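Lipopolysaccharide biosynthesis protein wbpB (Thermus thermophilus, PDB 3O9Z) is an NAD-dependent dehydrogenase that probably oxidises a sugar nucleotide in the biosynthesis of 2,3-diacetamido-2,3-dideoxy-D-mannuronic acid, a lipopolysaccharide sugar. Local coordinates at residues Ala58-Leu63 / Ala92-Ala97. Numbering follows the deposited sequence.
Sequences AFEAYL and ALRLGA
Leu95 lays its two methyl branches over the turn of helix 56-68 that carries Glu60 and Leu63. Both helices belong to the NAD-binding Rossmann fold. Helix 56-68 packs on strands of the parallel sheet, with Phe59 reaching Ala7, Ala32 and Leu76. Helix 85-94 joins strands 75-78 and 98-101. Leu95 CD1 rests on Leu63 CB at 3.7 Å and also touches Leu63 CD1. Leu95 CD2 lies 3.5 Å from the backbone O of Glu60 and also borders Leu63. The two leucine side chains cross at about a right angle. Leu63 CD1 in turn sits over one face of the Phe59 ring, offset toward its rim, which links the contact to the residues packed on the sheet. The chain leaves helical geometry at Gly96, in a Schellman motif. Gly96 takes the positive phi, and Ala97 N bonds back to Ala92 O at 3.0 Å. A salt bridge joins the same two segments beside the leucines, at an interface with a second subunit. Arg94 NE pairs with Glu64 of the second subunit, and Glu60 OE2 with Arg94 of the second subunit. The Arg94 side chain bends at chi3 (66°) and crosses the extended Glu60 chain at about a right angle. The carboxylate and guanidinium planes are 48° apart. From its guanidinium edge, Arg94 NH2 donates to the syn side of Glu60 OE1 at 2.8 Å, 25° out of the carboxylate plane.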
loop_
_atom_site.group_PDB
_atom_site.type_symbol
_atom_site.label_atom_id
_atom_site.label_comp_id
_atom_site.label_asym_id
_atom_site.label_seq_id
_atom_site.Cartn_x
_atom_site.Cartn_y
_atom_site.Cartn_z
ATOM N N ALA A 58 16.165 -2.698 2.490
ATOM C CA ALA A 58 16.862 -3.829 1.894
ATOM C C ALA A 58 17.640 -3.466 0.642
ATOM O O ALA A 58 18.754 -3.952 0.403
ATOM C CB ALA A 58 15.846 -4.961 1.543
ATOM N N PHE A 59 17.089 -2.582 -0.206
ATOM C CA PHE A 59 17.783 -2.109 -1.378
ATOM C C PHE A 59 19.065 -1.356 -0.933
ATOM O O PHE A 59 20.100 -1.639 -1.493
ATOM C CB PHE A 59 16.825 -1.069 -1.988
ATOM C CG PHE A 59 17.322 -0.359 -3.215
ATOM C CD1 PHE A 59 17.490 -0.934 -4.461
ATOM C CD2 PHE A 59 17.560 1.022 -3.116
ATOM C CE1 PHE A 59 17.830 -0.224 -5.617
ATOM C CE2 PHE A 59 17.902 1.747 -4.241
ATOM C CZ PHE A 59 18.058 1.194 -5.499
ATOM N N GLU A 60 18.960 -0.553 0.118
ATOM C CA GLU A 60 20.157 0.163 0.620
ATOM C C GLU A 60 21.212 -0.845 1.113
ATOM O O GLU A 60 22.395 -0.653 0.778
ATOM C CB GLU A 60 19.740 1.114 1.752
ATOM C CG GLU A 60 20.860 2.037 2.219
ATOM C CD GLU A 60 20.333 3.196 3.010
ATOM O OE1 GLU A 60 21.051 4.212 3.089
ATOM O OE2 GLU A 60 19.288 3.047 3.713
ATOM N N ALA A 61 20.790 -1.813 1.938
ATOM C CA ALA A 61 21.771 -2.765 2.473
ATOM C C ALA A 61 22.453 -3.501 1.348
ATOM O O ALA A 61 23.637 -3.834 1.456
ATOM C CB ALA A 61 21.080 -3.724 3.421
ATOM N N TYR A 62 21.730 -3.859 0.278
ATOM C CA TYR A 62 22.263 -4.534 -0.881
ATOM C C TYR A 62 23.281 -3.693 -1.633
ATOM O O TYR A 62 24.387 -4.160 -1.916
ATOM C CB TYR A 62 21.103 -4.991 -1.787
ATOM C CG TYR A 62 21.593 -5.547 -3.090
ATOM C CD1 TYR A 62 22.194 -6.807 -3.104
ATOM C CD2 TYR A 62 21.575 -4.811 -4.254
ATOM C CE1 TYR A 62 22.712 -7.332 -4.267
ATOM C CE2 TYR A 62 22.060 -5.347 -5.431
ATOM C CZ TYR A 62 22.629 -6.600 -5.428
ATOM O OH TYR A 62 23.148 -7.152 -6.579
ATOM N N LEU A 63 22.930 -2.435 -1.865
ATOM C CA LEU A 63 23.860 -1.542 -2.528
ATOM C C LEU A 63 25.069 -1.279 -1.623
ATOM O O LEU A 63 26.140 -1.114 -2.165
ATOM C CB LEU A 63 23.184 -0.218 -2.892
ATOM C CG LEU A 63 22.114 -0.405 -3.996
ATOM C CD1 LEU A 63 21.529 0.965 -4.262
ATOM C CD2 LEU A 63 22.615 -1.014 -5.311
ATOM N N ALA A 92 21.900 7.734 -2.102
ATOM C CA ALA A 92 22.900 7.577 -3.141
ATOM C C ALA A 92 24.261 8.044 -2.557
ATOM O O ALA A 92 25.267 7.302 -2.625
ATOM C CB ALA A 92 22.553 8.397 -4.384
ATOM N N LEU A 93 24.267 9.241 -2.004
ATOM C CA LEU A 93 25.555 9.826 -1.594
ATOM C C LEU A 93 26.173 8.985 -0.487
ATOM O O LEU A 93 27.418 8.830 -0.414
ATOM C CB LEU A 93 25.425 11.309 -1.213
ATOM C CG LEU A 93 24.835 12.282 -2.232
ATOM C CD1 LEU A 93 24.772 13.691 -1.662
ATOM C CD2 LEU A 93 25.576 12.242 -3.562
ATOM N N ARG A 94 25.391 8.612 0.523
ATOM C CA ARG A 94 25.953 7.793 1.594
ATOM C C ARG A 94 26.462 6.438 1.168
ATOM O O ARG A 94 27.355 5.902 1.834
ATOM C CB ARG A 94 25.088 7.698 2.869
ATOM C CG ARG A 94 23.972 6.622 2.848
ATOM C CD ARG A 94 23.221 6.475 4.172
ATOM N NE ARG A 94 22.439 7.675 4.506
ATOM C CZ ARG A 94 21.165 7.867 4.145
ATOM N NH1 ARG A 94 20.584 9.015 4.443
ATOM N NH2 ARG A 94 20.470 6.918 3.530
ATOM N N LEU A 95 25.928 5.916 0.069
ATOM C CA LEU A 95 26.327 4.645 -0.565
ATOM C C LEU A 95 27.510 4.837 -1.500
ATOM O O LEU A 95 28.030 3.879 -2.065
ATOM C CB LEU A 95 25.172 4.022 -1.382
ATOM C CG LEU A 95 24.006 3.442 -0.570
ATOM C CD1 LEU A 95 22.823 3.162 -1.484
ATOM C CD2 LEU A 95 24.433 2.151 0.059
ATOM N N GLY A 96 28.002 6.072 -1.600
ATOM C CA GLY A 96 29.125 6.277 -2.505
ATOM C C GLY A 96 28.799 6.260 -3.973
ATOM O O GLY A 96 29.645 6.010 -4.811
ATOM N N ALA A 97 27.609 6.745 -4.341
ATOM C CA ALA A 97 27.178 6.839 -5.734
ATOM C C ALA A 97 26.734 8.304 -5.994
ATOM O O ALA A 97 26.383 9.042 -5.055
ATOM C CB ALA A 97 25.936 5.930 -5.988
#